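Local coordinates for protein nucleoside 2-deoxyribosyltransferase (PDB 7M5H) that probably acts on nucleosides or nucleotides, as in the deoxyribosyltransferase family, perhaps as an N-hydrolase of 5-hydroxymethyl-dUMP, at residues L73-D78 and V100-T105. Residues are numbered along the deposited sequence; the frame is centred on the assembly and turned at random.
Sequences LVALLD and VVALYT
L73 to L76 and V100 to L103 pair in parallel as neighbouring strands of a five-stranded Rossmann-like sheet. Helix 84-96 links them, making a beta-alpha-beta crossover at the centre of the nucleoside deoxyribosyltransferase fold. Backbone hydrogen bonds zip the strands together, alternating in direction: V101 N to L73 O (2.9 Å), A75 N to V101 O, and L103 N to A75 O. A fourth, L77 N to L103 O, 3.1 Å and nearly straight at 173°, carries the ladder one residue beyond the strand. CA-H...O contacts from V100, V74 and A102 supplement these bonds.

Apolar side chains suit both buried faces. L73, A75, V100 and A102 share one. V100 lies alongside L73: with CG1 anti to the backbone N (chi1 177°), both its methyls reach L73 CD2, CG1 at 3.7 Å. Small residues fit beside them, since the methyl of A75 meets V86 and I90 of helix 84-96, which V100 and L77 also touch, and that of A102 receives L77, whose CD1 is 3.7 Å from A102 CB. On the other face, V74 and V101, beta-branched and so suited to extended backbone, present compact apolar surface to L153 of helix 150-159, and L76 and L103 meet helix 16-30; L76 CD1 approaches L103 CB at 4.2 Å.

Polar residues take over where the strands give way to loops. The side chains of D78 and T105 cross at about a right angle, and D78 OD2 receives two bonds: T105 N arrives 2.9 Å away on its syn lone pair, whereas T105 OG1 donates from above the carboxylate plane. That hydroxyl also accepts from Q16 N of a second subunit. A water bridges D78 OD2 and L103 O, while D78 OD1 sits 3.6 Å from Y104 CD1, obliquely placed against the ring, whose OH bonds H130 ND1.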
loop_
_atom_site.group_PDB
_atom_site.type_symbol
_atom_site.label_atom_id
_atom_site.label_comp_id
_atom_site.label_asym_id
_atom_site.label_seq_id
_atom_site.Cartn_x
_atom_site.Cartn_y
_atom_site.Cartn_z
ATOM N N LEU B 73 -3.273 12.400 20.621
ATOM C CA LEU B 73 -3.538 11.369 19.629
ATOM C C LEU B 73 -2.338 10.435 19.561
ATOM O O LEU B 73 -1.212 10.881 19.315
ATOM C CB LEU B 73 -3.826 11.989 18.260
ATOM C CG LEU B 73 -4.316 11.053 17.155
ATOM C CD1 LEU B 73 -5.575 11.611 16.513
ATOM C CD2 LEU B 73 -3.236 10.841 16.107
ATOM N N VAL B 74 -2.575 9.148 19.800
ATOM C CA VAL B 74 -1.563 8.113 19.632
ATOM C C VAL B 74 -1.818 7.436 18.292
ATOM O O VAL B 74 -2.924 6.948 18.037
ATOM C CB VAL B 74 -1.595 7.099 20.787
ATOM C CG1 VAL B 74 -0.625 5.959 20.517
ATOM C CG2 VAL B 74 -1.257 7.786 22.101
ATOM N N ALA B 75 -0.801 7.412 17.433
ATOM C CA ALA B 75 -0.939 6.923 16.069
ATOM C C ALA B 75 0.046 5.795 15.804
ATOM O O ALA B 75 1.222 5.884 16.164
ATOM C CB ALA B 75 -0.722 8.051 15.056
ATOM N N LEU B 76 -0.444 4.734 15.169
ATOM C CA LEU B 76 0.385 3.611 14.754
ATOM C C LEU B 76 0.675 3.755 13.265
ATOM O O LEU B 76 -0.251 3.775 12.448
ATOM C CB LEU B 76 -0.307 2.281 15.054
ATOM C CG LEU B 76 -0.007 1.629 16.410
ATOM C CD1 LEU B 76 -0.081 2.631 17.556
ATOM C CD2 LEU B 76 -0.952 0.465 16.666
ATOM N N LEU B 77 1.958 3.860 12.916
ATOM C CA LEU B 77 2.372 4.138 11.547
ATOM C C LEU B 77 2.798 2.897 10.771
ATOM O O LEU B 77 3.031 2.996 9.562
ATOM C CB LEU B 77 3.526 5.149 11.537
ATOM C CG LEU B 77 3.336 6.469 12.288
ATOM C CD1 LEU B 77 4.548 7.368 12.089
ATOM C CD2 LEU B 77 2.063 7.174 11.845
ATOM N N ASP B 78 2.900 1.743 11.423
ATOM C CA ASP B 78 3.446 0.558 10.779
ATOM C C ASP B 78 2.517 0.050 9.676
ATOM O O ASP B 78 1.354 0.448 9.558
ATOM C CB ASP B 78 3.701 -0.538 11.812
ATOM C CG ASP B 78 5.017 -0.349 12.543
ATOM O OD1 ASP B 78 6.068 -0.293 11.870
ATOM O OD2 ASP B 78 4.999 -0.242 13.787
ATOM N N VAL B 100 0.469 14.731 18.637
ATOM C CA VAL B 100 0.445 13.355 18.151
ATOM C C VAL B 100 1.734 12.664 18.576
ATOM O O VAL B 100 2.831 13.148 18.272
ATOM C CB VAL B 100 0.284 13.285 16.623
ATOM C CG1 VAL B 100 0.332 11.839 16.154
ATOM C CG2 VAL B 100 -1.013 13.951 16.188
ATOM N N VAL B 101 1.603 11.535 19.268
ATOM C CA VAL B 101 2.728 10.662 19.591
ATOM C C VAL B 101 2.563 9.384 18.782
ATOM O O VAL B 101 1.590 8.644 18.970
ATOM C CB VAL B 101 2.804 10.360 21.096
ATOM C CG1 VAL B 101 3.940 9.391 21.382
ATOM C CG2 VAL B 101 2.988 11.646 21.886
ATOM N N ALA B 102 3.508 9.123 17.883
ATOM C CA ALA B 102 3.396 8.033 16.927
ATOM C C ALA B 102 4.374 6.910 17.252
ATOM O O ALA B 102 5.480 7.148 17.747
ATOM C CB ALA B 102 3.641 8.528 15.500
ATOM N N LEU B 103 3.956 5.683 16.953
ATOM C CA LEU B 103 4.761 4.487 17.166
ATOM C C LEU B 103 5.117 3.866 15.822
ATOM O O LEU B 103 4.244 3.677 14.969
ATOM C CB LEU B 103 4.017 3.472 18.035
ATOM C CG LEU B 103 4.753 2.153 18.272
ATOM C CD1 LEU B 103 6.001 2.379 19.114
ATOM C CD2 LEU B 103 3.838 1.132 18.926
ATOM N N TYR B 104 6.397 3.536 15.645
ATOM C CA TYR B 104 6.923 3.028 14.375
ATOM C C TYR B 104 7.990 1.983 14.693
ATOM O O TYR B 104 9.153 2.330 14.926
ATOM C CB TYR B 104 7.487 4.167 13.532
ATOM C CG TYR B 104 8.213 3.730 12.281
ATOM C CD1 TYR B 104 7.571 2.975 11.309
ATOM C CD2 TYR B 104 9.539 4.087 12.064
ATOM C CE1 TYR B 104 8.230 2.580 10.160
ATOM C CE2 TYR B 104 10.207 3.695 10.917
ATOM C CZ TYR B 104 9.547 2.942 9.970
ATOM O OH TYR B 104 10.206 2.550 8.828
ATOM N N THR B 105 7.599 0.710 14.685
ATOM C CA THR B 105 8.457 -0.378 15.142
ATOM C C THR B 105 9.107 -1.167 14.013
ATOM O O THR B 105 9.811 -2.141 14.297
ATOM C CB THR B 105 7.659 -1.348 16.021
ATOM O OG1 THR B 105 6.662 -2.001 15.227
ATOM C CG2 THR B 105 6.986 -0.609 17.162
HETATM O O HOH W 1 2.741 0.996 14.653
#